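Ferripyochelin binding protein (PDB 3R3R) binds zinc and belongs to the gamma-class carbonic anhydrase family of left-handed beta-helix proteins, although its catalytic activity and biological role remain uncertain. Local coordinates at residues V96-T102 with S113-A119; T91-V96 with V109-S113; V47-N53 with V68-K74; N53-I57 with H80-I86. All coordinates share one frame; numbering follows the deposited sequence. Where two conformers were deposited one is given.

Interaction 1 of 4, residues V96-T102 with S113-A119. With ZN (zinc ion), chain B.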
loop_
_atom_site.group_PDB
_atom_site.type_symbol
_atom_site.label_atom_id
_atom_site.label_comp_id
_atom_site.label_asym_id
_atom_site.label_seq_id
_atom_site.Cartn_x
_atom_site.Cartn_y
_atom_site.Cartn_z
ATOM N N VAL A 96 6.557 -2.912 5.154
ATOM C CA VAL A 96 5.694 -1.885 5.720
ATOM C C VAL A 96 4.399 -2.496 6.251
ATOM O O VAL A 96 3.870 -3.461 5.680
ATOM C CB VAL A 96 5.437 -0.777 4.671
ATOM C CG1 VAL A 96 4.251 0.094 5.058
ATOM C CG2 VAL A 96 6.697 0.060 4.525
ATOM N N MET A 97 3.920 -1.948 7.364
ATOM C CA MET A 97 2.640 -2.311 7.956
ATOM C C MET A 97 1.655 -1.179 7.714
ATOM O O MET A 97 1.860 -0.071 8.240
ATOM C CB MET A 97 2.858 -2.454 9.467
ATOM C CG MET A 97 1.616 -2.816 10.264
ATOM S SD MET A 97 1.055 -4.494 9.960
ATOM C CE MET A 97 -0.593 -4.204 9.317
ATOM N N LEU A 98 0.609 -1.431 6.926
ATOM C CA LEU A 98 -0.445 -0.424 6.696
ATOM C C LEU A 98 -1.727 -0.953 7.273
ATOM O O LEU A 98 -2.120 -2.084 6.955
ATOM C CB LEU A 98 -0.661 -0.171 5.200
ATOM C CG LEU A 98 0.538 0.388 4.420
ATOM C CD1 LEU A 98 0.138 0.612 2.952
ATOM C CD2 LEU A 98 1.099 1.646 5.047
ATOM N N HIS A 99 -2.398 -0.156 8.090
ATOM C CA HIS A 99 -3.615 -0.627 8.733
ATOM C C HIS A 99 -4.670 0.467 8.698
ATOM O O HIS A 99 -4.548 1.467 9.403
ATOM C CB HIS A 99 -3.360 -1.046 10.188
ATOM C CG HIS A 99 -4.301 -2.112 10.672
ATOM N ND1 HIS A 99 -5.577 -1.845 11.118
ATOM C CD2 HIS A 99 -4.165 -3.459 10.712
ATOM C CE1 HIS A 99 -6.170 -2.985 11.435
ATOM N NE2 HIS A 99 -5.327 -3.980 11.220
ATOM N N GLY A 100 -5.707 0.292 7.880
ATOM C CA GLY A 100 -6.882 1.142 7.943
ATOM C C GLY A 100 -6.653 2.621 7.694
ATOM O O GLY A 100 -7.401 3.453 8.200
ATOM N N CYS A 101 -5.657 2.953 6.881
ATOM C CA CYS A 101 -5.273 4.339 6.652
ATOM C C CYS A 101 -5.626 4.777 5.229
ATOM O O CYS A 101 -6.085 3.960 4.411
ATOM C CB CYS A 101 -3.781 4.518 6.934
ATOM S SG CYS A 101 -2.706 3.393 5.986
ATOM N N THR A 102 -5.429 6.065 4.956
ATOM C CA THR A 102 -5.642 6.621 3.627
ATOM C C THR A 102 -4.341 7.245 3.166
ATOM O O THR A 102 -3.751 8.065 3.882
ATOM C CB THR A 102 -6.733 7.698 3.663
ATOM O OG1 THR A 102 -7.939 7.094 4.116
ATOM C CG2 THR A 102 -6.979 8.320 2.276
ATOM N N SER A 113 8.222 0.920 7.993
ATOM C CA SER A 113 7.319 1.836 8.682
ATOM C C SER A 113 5.975 1.203 9.016
ATOM O O SER A 113 5.621 0.154 8.483
ATOM C CB SER A 113 7.076 3.087 7.833
ATOM O OG SER A 113 8.263 3.843 7.669
ATOM N N ILE A 114 5.244 1.872 9.911
ATOM C CA ILE A 114 3.917 1.462 10.356
ATOM C C ILE A 114 2.996 2.671 10.204
ATOM O O ILE A 114 3.334 3.760 10.681
ATOM C CB ILE A 114 3.934 1.031 11.845
ATOM C CG1 ILE A 114 4.909 -0.135 12.059
ATOM C CG2 ILE A 114 2.502 0.718 12.317
ATOM C CD1 ILE A 114 5.199 -0.435 13.524
ATOM N N VAL A 115 1.841 2.482 9.558
ATOM C CA VAL A 115 0.852 3.555 9.404
ATOM C C VAL A 115 -0.478 3.023 9.916
ATOM O O VAL A 115 -0.949 1.992 9.427
ATOM C CB VAL A 115 0.717 4.021 7.926
ATOM C CG1 VAL A 115 -0.255 5.199 7.847
ATOM C CG2 VAL A 115 2.087 4.382 7.333
ATOM N N LEU A 116 -1.065 3.711 10.899
ATOM C CA LEU A 116 -2.206 3.161 11.633
ATOM C C LEU A 116 -3.570 3.735 11.232
ATOM O O LEU A 116 -3.684 4.620 10.383
ATOM C CB LEU A 116 -1.961 3.317 13.135
ATOM C CG LEU A 116 -0.698 2.623 13.661
ATOM C CD1 LEU A 116 -0.521 2.963 15.141
ATOM C CD2 LEU A 116 -0.763 1.101 13.434
ATOM N N ASP A 117 -4.606 3.211 11.868
ATOM C CA ASP A 117 -5.949 3.477 11.381
ATOM C C ASP A 117 -6.350 4.934 11.432
ATOM O O ASP A 117 -6.076 5.657 12.397
ATOM C CB ASP A 117 -6.966 2.636 12.145
ATOM C CG ASP A 117 -6.572 1.203 12.186
ATOM O OD1 ASP A 117 -5.614 0.916 12.907
ATOM O OD2 ASP A 117 -7.168 0.382 11.460
ATOM N N GLY A 118 -7.022 5.355 10.363
ATOM C CA GLY A 118 -7.511 6.714 10.274
ATOM C C GLY A 118 -6.444 7.734 9.936
ATOM O O GLY A 118 -6.752 8.909 9.757
ATOM N N ALA A 119 -5.182 7.324 9.861
ATOM C CA ALA A 119 -4.167 8.268 9.403
ATOM C C ALA A 119 -4.484 8.671 7.961
ATOM O O ALA A 119 -5.040 7.876 7.190
ATOM C CB ALA A 119 -2.762 7.664 9.498
HETATM ZN ZN ZN B . -5.610 -5.943 11.584
HETATM O O HOH W 1 -7.819 7.256 6.898
HETATM O O HOH W 2 -7.660 -5.252 12.361
HETATM O O HOH W 3 -6.426 -7.152 12.934
HETATM O O HOH W 4 -5.112 -5.045 13.662
#
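His99 and Asp117 meet, in the conformer given for Asp117, through a hydrogen bond from His99 ND1 to Asp117 OD2, 2.8 Å long and 162° at the hydrogen. The acceptor lies in the ring plane, whereas the nitrogen reaches the carboxylate on its syn side, with ring and carboxylate planes 63° apart. Together with the zinc bond, this helps to fix the rotation of the imidazole, whose far nitrogen, His99 NE2, binds the zinc ion at 2.0 Å. A carboxylate behind ND1 would be expected to make the ring a more electron-rich ligand. Asp117 OD2 is itself gripped a second time, by Thr72 OG1, which helps to position the carboxylate.

Behind this pair, two parallel strands hold the backbone. Met97 N donates to Ser113 O, Val115 N to Met97 O and His99 N to Val115 O, the last at 2.9 Å. Inside the coil, Leu98 CD2 lies alongside Val115 CG2 at 3.7 Å, and Cys101 SG meets Val115 CG1 at 3.6 Å. The outer side pairs Met97 with Ile114. At the corner the register continues: Gly118 N donates to Gly100 O from above the carbonyl plane, and Thr102 N to Ala119 O at 2.9 Å.

Consecutive coils stacked in parallel register, with a histidine at the corner reaching a metal, are the arrangement of the left-handed beta-helix of gamma-class carbonic anhydrases; His70 supplies the other protein ligand of this zinc.

Interaction 2 of 4, residues T91-V96 with V109-S113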
loop_
_atom_site.group_PDB
_atom_site.type_symbol
_atom_site.label_atom_id
_atom_site.label_comp_id
_atom_site.label_asym_id
_atom_site.label_seq_id
_atom_site.Cartn_x
_atom_site.Cartn_y
_atom_site.Cartn_z
ATOM N N THR A 91 4.704 4.331 -3.575
ATOM C CA THR A 91 5.726 3.349 -3.261
ATOM C C THR A 91 5.597 2.945 -1.806
ATOM O O THR A 91 5.908 3.729 -0.907
ATOM C CB THR A 91 7.123 3.949 -3.553
ATOM O OG1 THR A 91 7.215 4.265 -4.951
ATOM C CG2 THR A 91 8.244 2.972 -3.199
ATOM N N VAL A 92 5.061 1.749 -1.576
ATOM C CA VAL A 92 5.014 1.182 -0.233
ATOM C C VAL A 92 6.255 0.309 -0.053
ATOM O O VAL A 92 6.383 -0.740 -0.679
ATOM C CB VAL A 92 3.698 0.403 0.015
ATOM C CG1 VAL A 92 3.718 -0.292 1.381
ATOM C CG2 VAL A 92 2.496 1.353 -0.127
ATOM N N GLY A 93 7.169 0.773 0.795
ATOM C CA GLY A 93 8.459 0.137 0.949
ATOM C C GLY A 93 8.410 -1.259 1.528
ATOM O O GLY A 93 7.382 -1.727 2.036
ATOM N N HIS A 94 9.564 -1.913 1.516
ATOM C CA HIS A 94 9.638 -3.279 2.014
ATOM C C HIS A 94 9.186 -3.331 3.465
ATOM O O HIS A 94 9.493 -2.430 4.255
ATOM C CB HIS A 94 11.089 -3.791 1.980
ATOM C CG HIS A 94 11.823 -3.552 0.688
ATOM N ND1 HIS A 94 11.649 -4.349 -0.424
ATOM C CD2 HIS A 94 12.784 -2.649 0.356
ATOM C CE1 HIS A 94 12.444 -3.920 -1.396
ATOM N NE2 HIS A 94 13.145 -2.894 -0.943
ATOM N N LYS A 95 8.520 -4.415 3.846
ATOM C CA LYS A 95 8.236 -4.681 5.253
ATOM C C LYS A 95 7.434 -3.565 5.907
ATOM O O LYS A 95 7.578 -3.323 7.106
ATOM C CB LYS A 95 9.517 -4.961 6.048
ATOM C CG LYS A 95 10.126 -6.321 5.704
ATOM C CD LYS A 95 11.429 -6.584 6.477
ATOM C CE LYS A 95 11.217 -6.830 7.930
ATOM N NZ LYS A 95 10.425 -8.080 8.089
ATOM N N VAL A 96 6.557 -2.912 5.154
ATOM C CA VAL A 96 5.694 -1.885 5.720
ATOM C C VAL A 96 4.399 -2.496 6.251
ATOM O O VAL A 96 3.870 -3.461 5.680
ATOM C CB VAL A 96 5.437 -0.777 4.671
ATOM C CG1 VAL A 96 4.251 0.094 5.058
ATOM C CG2 VAL A 96 6.697 0.060 4.525
ATOM N N VAL A 109 6.424 5.465 1.264
ATOM C CA VAL A 109 6.401 5.011 2.650
ATOM C C VAL A 109 7.678 4.203 2.895
ATOM O O VAL A 109 7.837 3.100 2.356
ATOM C CB VAL A 109 5.172 4.151 2.974
ATOM C CG1 VAL A 109 5.136 3.820 4.481
ATOM C CG2 VAL A 109 3.865 4.868 2.568
ATOM N N GLY A 110 8.601 4.769 3.664
ATOM C CA GLY A 110 9.898 4.134 3.840
ATOM C C GLY A 110 9.808 2.747 4.457
ATOM O O GLY A 110 8.954 2.476 5.309
ATOM N N MET A 111 10.718 1.880 4.037
ATOM C CA MET A 111 10.721 0.494 4.457
ATOM C C MET A 111 10.663 0.366 5.983
ATOM O O MET A 111 11.271 1.159 6.716
ATOM C CB MET A 111 11.963 -0.226 3.888
ATOM C CG MET A 111 13.289 0.251 4.436
ATOM S SD MET A 111 14.673 -0.424 3.459
ATOM C CE MET A 111 14.856 0.866 2.233
ATOM N N GLY A 112 9.927 -0.630 6.458
ATOM C CA GLY A 112 9.852 -0.905 7.877
ATOM C C GLY A 112 8.954 0.040 8.667
ATOM O O GLY A 112 8.935 -0.018 9.888
ATOM N N SER A 113 8.222 0.920 7.993
ATOM C CA SER A 113 7.319 1.836 8.682
ATOM C C SER A 113 5.975 1.203 9.016
ATOM O O SER A 113 5.621 0.154 8.483
ATOM C CB SER A 113 7.076 3.087 7.833
ATOM O OG SER A 113 8.263 3.843 7.669
HETATM O O HOH W 5 6.619 -2.425 9.464
#
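Val96 sets its CG1 opposite the backbone nitrogen (chi1 164°), and Val109 does the same with its own CG1 (chi1 -174°), which brings the two methyls to 3.9 Å on the interior of the coil. The other branch of Val96, CG2, lies over the turn that follows Val109 and approaches Gly110 O at 3.4 Å. On the outer side Met111 CB rests near His94 O, and Met111 SD comes to the edge of the His94 ring, 5.4 Å from the ring centroid, a Met-aromatic contact made near the imidazole plane.

The backbones run parallel and are joined by three hydrogen bonds. Val109 N donates to Thr91 O at 2.8 Å, Gly93 N to Val109 O at 2.9 Å, and Gly112 N to His94 O at 2.9 Å. Both segments then bend through type II turns, Gly93 to Val96 and Gly110 to Ser113, so that one corner is stacked on the next. Gly110 O receives both Ser113 N and Ser113 OG from the same face of its plane, which ties the second turn together. A water donates to Lys95 O and to Ser113 O, bridging the outer rims of the two turns.

Strands 91-92 and 107-109 are neighbours in one sheet of the beta-helix, and the turns lead on to strands 97-99 and 114-115 of another. On the side of the preceding coil, Asp65 accepts from His94 ND1; Thr91 OG1 is hydrogen-bonded to Ser167 of helix 158-182.

Interaction 3 of 4, residues V47-N53 with V68-K74. With ZN (zinc ion), chain B.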
loop_
_atom_site.group_PDB
_atom_site.type_symbol
_atom_site.label_atom_id
_atom_site.label_comp_id
_atom_site.label_asym_id
_atom_site.label_seq_id
_atom_site.Cartn_x
_atom_site.Cartn_y
_atom_site.Cartn_z
ATOM N N VAL A 47 1.133 -9.843 2.419
ATOM C CA VAL A 47 -0.262 -10.184 2.714
ATOM C C VAL A 47 -1.134 -8.951 2.556
ATOM O O VAL A 47 -0.825 -7.901 3.129
ATOM C CB VAL A 47 -0.452 -10.679 4.162
ATOM C CG1 VAL A 47 -1.904 -11.124 4.383
ATOM C CG2 VAL A 47 0.511 -11.824 4.483
ATOM N N ILE A 48 -2.224 -9.066 1.794
ATOM C CA ILE A 48 -3.229 -8.001 1.712
ATOM C C ILE A 48 -4.545 -8.655 2.072
ATOM O O ILE A 48 -5.036 -9.491 1.318
ATOM C CB ILE A 48 -3.323 -7.353 0.321
ATOM C CG1 ILE A 48 -1.925 -6.966 -0.183
ATOM C CG2 ILE A 48 -4.247 -6.143 0.392
ATOM C CD1 ILE A 48 -1.889 -6.310 -1.558
ATOM N N ARG A 49 -5.106 -8.304 3.228
ATOM C CA ARG A 49 -6.271 -9.001 3.745
ATOM C C ARG A 49 -7.458 -8.047 3.846
ATOM O O ARG A 49 -7.551 -7.256 4.790
ATOM C CB ARG A 49 -5.932 -9.678 5.082
ATOM C CG ARG A 49 -7.059 -10.542 5.638
ATOM C CD ARG A 49 -6.570 -11.683 6.533
ATOM N NE ARG A 49 -5.839 -11.275 7.740
ATOM C CZ ARG A 49 -6.393 -10.957 8.915
ATOM N NH1 ARG A 49 -5.617 -10.657 9.961
ATOM N NH2 ARG A 49 -7.719 -10.951 9.069
ATOM N N GLY A 50 -8.318 -8.084 2.837
ATOM C CA GLY A 50 -9.491 -7.225 2.788
ATOM C C GLY A 50 -10.740 -7.985 3.187
ATOM O O GLY A 50 -11.688 -8.083 2.409
ATOM N N ASP A 51 -10.741 -8.536 4.391
ATOM C CA ASP A 51 -11.876 -9.342 4.820
ATOM C C ASP A 51 -12.943 -8.566 5.581
ATOM O O ASP A 51 -14.070 -8.464 5.113
ATOM C CB ASP A 51 -11.410 -10.603 5.595
ATOM C CG ASP A 51 -10.383 -10.317 6.711
ATOM O OD1 ASP A 51 -10.124 -9.168 7.086
ATOM O OD2 ASP A 51 -9.848 -11.313 7.217
ATOM N N VAL A 52 -12.573 -7.955 6.692
ATOM C CA VAL A 52 -13.512 -7.203 7.515
ATOM C C VAL A 52 -13.719 -5.780 6.999
ATOM O O VAL A 52 -14.544 -5.048 7.500
ATOM C CB VAL A 52 -13.117 -7.219 9.002
ATOM C CG1 VAL A 52 -13.044 -8.634 9.492
ATOM C CG2 VAL A 52 -11.788 -6.502 9.223
ATOM N N ASN A 53 -12.935 -5.404 5.998
ATOM C CA ASN A 53 -13.141 -4.140 5.301
ATOM C C ASN A 53 -12.375 -4.208 3.981
ATOM O O ASN A 53 -11.612 -5.154 3.767
ATOM C CB ASN A 53 -12.705 -2.959 6.162
ATOM C CG ASN A 53 -13.659 -1.799 6.068
ATOM O OD1 ASN A 53 -14.124 -1.443 4.979
ATOM N ND2 ASN A 53 -13.953 -1.188 7.210
ATOM N N VAL A 68 2.529 -6.012 5.106
ATOM C CA VAL A 68 1.223 -6.519 5.510
ATOM C C VAL A 68 0.246 -5.362 5.511
ATOM O O VAL A 68 0.531 -4.313 6.110
ATOM C CB VAL A 68 1.252 -7.205 6.904
ATOM C CG1 VAL A 68 -0.177 -7.570 7.353
ATOM C CG2 VAL A 68 2.142 -8.456 6.868
ATOM N N LEU A 69 -0.899 -5.581 4.859
ATOM C CA LEU A 69 -1.951 -4.580 4.712
ATOM C C LEU A 69 -3.234 -5.156 5.296
ATOM O O LEU A 69 -3.693 -6.225 4.860
ATOM C CB LEU A 69 -2.159 -4.264 3.225
ATOM C CG LEU A 69 -1.199 -3.263 2.566
ATOM C CD1 LEU A 69 0.265 -3.718 2.629
ATOM C CD2 LEU A 69 -1.609 -3.025 1.129
ATOM N N HIS A 70 -3.800 -4.465 6.286
ATOM C CA HIS A 70 -5.065 -4.893 6.869
ATOM C C HIS A 70 -5.910 -3.662 7.234
ATOM O O HIS A 70 -5.562 -2.529 6.887
ATOM C CB HIS A 70 -4.822 -5.848 8.051
ATOM C CG HIS A 70 -6.041 -6.612 8.477
ATOM N ND1 HIS A 70 -6.433 -6.734 9.795
ATOM C CD2 HIS A 70 -6.969 -7.282 7.747
ATOM C CE1 HIS A 70 -7.540 -7.453 9.858
ATOM N NE2 HIS A 70 -7.886 -7.799 8.631
ATOM N N VAL A 71 -7.039 -3.918 7.891
ATOM C CA VAL A 71 -8.143 -2.976 8.010
ATOM C C VAL A 71 -8.883 -3.249 9.321
ATOM O O VAL A 71 -8.732 -4.332 9.903
ATOM C CB VAL A 71 -9.134 -3.168 6.838
ATOM C CG1 VAL A 71 -8.532 -2.652 5.529
ATOM C CG2 VAL A 71 -9.575 -4.644 6.702
ATOM N N THR A 72 -9.680 -2.283 9.783
ATOM C CA THR A 72 -10.486 -2.462 10.986
ATOM C C THR A 72 -11.948 -2.711 10.614
ATOM O O THR A 72 -12.510 -2.077 9.707
ATOM C CB THR A 72 -10.329 -1.246 11.938
ATOM O OG1 THR A 72 -8.993 -1.261 12.457
ATOM C CG2 THR A 72 -11.289 -1.314 13.127
ATOM N N HIS A 73 -12.549 -3.659 11.320
ATOM C CA HIS A 73 -13.924 -4.082 11.089
ATOM C C HIS A 73 -14.946 -3.008 11.428
ATOM O O HIS A 73 -14.656 -2.021 12.127
ATOM C CB HIS A 73 -14.195 -5.357 11.902
ATOM C CG HIS A 73 -14.419 -5.118 13.365
ATOM N ND1 HIS A 73 -13.397 -4.788 14.232
ATOM C CD2 HIS A 73 -15.544 -5.190 14.118
ATOM C CE1 HIS A 73 -13.885 -4.660 15.453
ATOM N NE2 HIS A 73 -15.186 -4.883 15.408
ATOM N N LYS A 74 -16.163 -3.244 10.952
ATOM C CA LYS A 74 -17.278 -2.326 11.125
ATOM C C LYS A 74 -18.043 -2.732 12.370
ATOM O O LYS A 74 -18.343 -3.914 12.563
ATOM C CB LYS A 74 -18.175 -2.406 9.892
ATOM C CG LYS A 74 -17.458 -1.977 8.632
ATOM C CD LYS A 74 -18.223 -2.461 7.402
ATOM C CE LYS A 74 -17.466 -2.112 6.123
ATOM N NZ LYS A 74 -18.091 -2.696 4.907
HETATM ZN ZN ZN B . -5.610 -5.943 11.584
HETATM O O HOH W 6 -16.577 -5.522 9.193
HETATM O O HOH W 2 -7.660 -5.252 12.361
HETATM O O HOH W 3 -6.426 -7.152 12.934
HETATM O O HOH W 4 -5.112 -5.045 13.662
#
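A zinc-binding corner of the left-handed beta-helix is built here, where strand 47-50 runs parallel to strand 68-70 (6° between axes) and His70 ND1 binds the zinc ion at 2.1 Å. Its other nitrogen, His70 NE2, donates to Asp51 OD1 at 3.0 Å, in the ring plane and on the syn lone pair, so the imidazole is fixed from both ends. Asp51 OD1 also accepts from Val52 N, while Asp51 OD2 forms a salt bridge with Arg49 NH2 at 2.8 Å. That bond directs the guanidinium over one face of the His70 ring: Arg49 CZ lies 3.5 Å above it, displaced toward the rim, with the planes 33° apart.

Further along, Val52 CB packs on His73 CB at 3.6 Å, and Asn53 ND2 donates to Thr72 O at 3.0 Å with a nearly straight 172° angle. In the strands, Leu69 N donates to Val47 O and Arg49 N to Leu69 O; inward, Ile48 CG2 and Leu69 CB touch.

Strand 97-99 flanks strand 68-70 in the same sheet and brings His99 to the zinc, while Leu69 reaches across the interior to Leu84 and Ile86 of strand 84-86.

Interaction 4 of 4, residues N53-I57 with H80-I86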
loop_
_atom_site.group_PDB
_atom_site.type_symbol
_atom_site.label_atom_id
_atom_site.label_comp_id
_atom_site.label_asym_id
_atom_site.label_seq_id
_atom_site.Cartn_x
_atom_site.Cartn_y
_atom_site.Cartn_z
ATOM N N ASN A 53 -12.935 -5.404 5.998
ATOM C CA ASN A 53 -13.141 -4.140 5.301
ATOM C C ASN A 53 -12.375 -4.208 3.981
ATOM O O ASN A 53 -11.612 -5.154 3.767
ATOM C CB ASN A 53 -12.705 -2.959 6.162
ATOM C CG ASN A 53 -13.659 -1.799 6.068
ATOM O OD1 ASN A 53 -14.124 -1.443 4.979
ATOM N ND2 ASN A 53 -13.953 -1.188 7.210
ATOM N N TYR A 54 -12.596 -3.244 3.090
ATOM C CA TYR A 54 -11.963 -3.308 1.778
ATOM C C TYR A 54 -10.596 -2.643 1.753
ATOM O O TYR A 54 -10.258 -1.805 2.614
ATOM C CB TYR A 54 -12.862 -2.710 0.686
ATOM C CG TYR A 54 -12.982 -1.206 0.691
ATOM C CD1 TYR A 54 -12.109 -0.430 -0.051
ATOM C CD2 TYR A 54 -13.982 -0.560 1.419
ATOM C CE1 TYR A 54 -12.209 0.943 -0.077
ATOM C CE2 TYR A 54 -14.094 0.839 1.404
ATOM C CZ TYR A 54 -13.192 1.577 0.647
ATOM O OH TYR A 54 -13.258 2.951 0.596
ATOM N N VAL A 55 -9.822 -3.027 0.736
ATOM C CA VAL A 55 -8.530 -2.434 0.414
ATOM C C VAL A 55 -8.585 -1.996 -1.047
ATOM O O VAL A 55 -8.920 -2.802 -1.915
ATOM C CB VAL A 55 -7.393 -3.459 0.600
ATOM C CG1 VAL A 55 -6.066 -2.827 0.214
ATOM C CG2 VAL A 55 -7.353 -3.969 2.041
ATOM N N ALA A 56 -8.306 -0.718 -1.311
ATOM C CA ALA A 56 -8.296 -0.196 -2.685
ATOM C C ALA A 56 -6.921 0.372 -2.965
ATOM O O ALA A 56 -6.436 1.212 -2.199
ATOM C CB ALA A 56 -9.384 0.873 -2.890
ATOM N N ILE A 57 -6.279 -0.109 -4.030
ATOM C CA ILE A 57 -4.924 0.307 -4.370
ATOM C C ILE A 57 -4.916 0.874 -5.784
ATOM O O ILE A 57 -5.285 0.187 -6.728
ATOM C CB ILE A 57 -3.910 -0.846 -4.212
ATOM C CG1 ILE A 57 -4.008 -1.452 -2.801
ATOM C CG2 ILE A 57 -2.507 -0.331 -4.476
ATOM C CD1 ILE A 57 -3.002 -2.562 -2.502
ATOM N N HIS A 80 -18.295 2.491 9.769
ATOM C CA HIS A 80 -17.542 2.439 8.517
ATOM C C HIS A 80 -16.333 1.519 8.657
ATOM O O HIS A 80 -15.712 1.152 7.665
ATOM C CB HIS A 80 -17.042 3.855 8.171
ATOM C CG HIS A 80 -16.436 3.980 6.801
ATOM N ND1 HIS A 80 -15.127 4.365 6.588
ATOM C CD2 HIS A 80 -16.974 3.786 5.573
ATOM C CE1 HIS A 80 -14.883 4.387 5.289
ATOM N NE2 HIS A 80 -15.986 4.035 4.651
ATOM N N GLY A 81 -15.958 1.224 9.901
ATOM C CA GLY A 81 -14.666 0.609 10.155
ATOM C C GLY A 81 -13.549 1.505 9.628
ATOM O O GLY A 81 -13.708 2.722 9.509
ATOM N N ASN A 82 -12.399 0.908 9.332
ATOM C CA ASN A 82 -11.284 1.630 8.706
ATOM C C ASN A 82 -10.784 0.827 7.526
ATOM O O ASN A 82 -9.999 -0.102 7.702
ATOM C CB ASN A 82 -10.151 1.916 9.693
ATOM C CG ASN A 82 -10.615 2.764 10.863
ATOM O OD1 ASN A 82 -10.587 4.000 10.800
ATOM N ND2 ASN A 82 -11.036 2.120 11.928
ATOM N N PRO A 83 -11.259 1.167 6.321
ATOM C CA PRO A 83 -10.737 0.500 5.127
ATOM C C PRO A 83 -9.342 1.052 4.833
ATOM O O PRO A 83 -8.899 2.014 5.470
ATOM C CB PRO A 83 -11.725 0.928 4.032
ATOM C CG PRO A 83 -12.170 2.305 4.484
ATOM C CD PRO A 83 -12.237 2.225 5.996
ATOM N N LEU A 84 -8.667 0.446 3.867
ATOM C CA LEU A 84 -7.334 0.870 3.485
ATOM C C LEU A 84 -7.405 1.403 2.067
ATOM O O LEU A 84 -7.746 0.653 1.136
ATOM C CB LEU A 84 -6.383 -0.324 3.574
ATOM C CG LEU A 84 -4.944 -0.075 3.103
ATOM C CD1 LEU A 84 -4.274 1.082 3.851
ATOM C CD2 LEU A 84 -4.148 -1.364 3.292
ATOM N N ILE A 85 -7.088 2.685 1.905
ATOM C CA ILE A 85 -7.221 3.353 0.619
ATOM C C ILE A 85 -5.859 3.893 0.248
ATOM O O ILE A 85 -5.283 4.661 1.010
ATOM C CB ILE A 85 -8.227 4.510 0.714
ATOM C CG1 ILE A 85 -9.623 3.972 1.055
ATOM C CG2 ILE A 85 -8.239 5.304 -0.600
ATOM C CD1 ILE A 85 -10.623 5.032 1.554
ATOM N N ILE A 86 -5.341 3.473 -0.902
ATOM C CA ILE A 86 -4.008 3.875 -1.341
ATOM C C ILE A 86 -4.137 4.411 -2.762
ATOM O O ILE A 86 -4.772 3.775 -3.609
ATOM C CB ILE A 86 -3.012 2.681 -1.319
ATOM C CG1 ILE A 86 -2.951 2.040 0.071
ATOM C CG2 ILE A 86 -1.609 3.102 -1.816
ATOM C CD1 ILE A 86 -2.142 0.762 0.100
HETATM O O HOH W 7 -15.647 0.966 4.804
HETATM O O HOH W 8 -15.062 4.197 1.788
#
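The side-chain amide of Asn53 grips His80, in the conformer given for it, in two ways: Asn53 ND2 donates to His80 O at 3.0 Å, with the acceptor in the amide plane, and Asn53 OD1 accepts from a water that also donates to His80 O. Asn53 OD1 takes a further hydrogen bond from Tyr54 N at 3.0 Å, in the carbonyl plane and on a lone pair. Asn53 thus joins a corner of the left-handed beta-helix to the end of the loop that leads into strand 84-86.

Strands 54-57 and 84-86 are parallel, their axes 4.8 Å apart and inclined by 3°. Leu84 N donates to Tyr54 O, Ala56 N to Leu84 O and Ile86 N to Ala56 O. Side chains alternate accordingly: Val55 CG1 lies beside Leu84 CD2 at 3.9 Å, and Ile57 beside Ile86, all directed into the coil, where Ile48 and Leu69 also pack.

The outer side is governed by Tyr54. With chi1 at 73°, its CG stands between the backbone nitrogen and carbonyl carbon, and the ring lies along Pro83. Pro83 CB sits over one ring face, 3.7 Å from the centroid and 18° off the normal, a CH-pi contact. Arg35 makes a cation-pi contact with the same tyrosine. At the far end of the ring, Tyr54 OH touches Ile85 CD1 at 3.5 Å.

All four contacts join successive coils of one left-handed beta-helix, each on one of its three faces, built mainly of parallel strands, or at a corner. Interactions 1 and 3 share the sheet in which strands 47-50, 68-70, 97-99 and 114-115 follow in order; their centres are about 11 Å apart. Interaction 4 lies in the second sheet, about 7 Å from interaction 3 between centres, and shares Asn53 with it. Interaction 2 belongs to the third face, about 18 Å from interaction 4 between centres, and passes through Val96 and Ser113 into interaction 1. Segments of 3 and 4 alternate along the chain, closing before those of 2 and 1 alternate. His70 and His99, from neighbouring strands, let one zinc bridge adjoining coils.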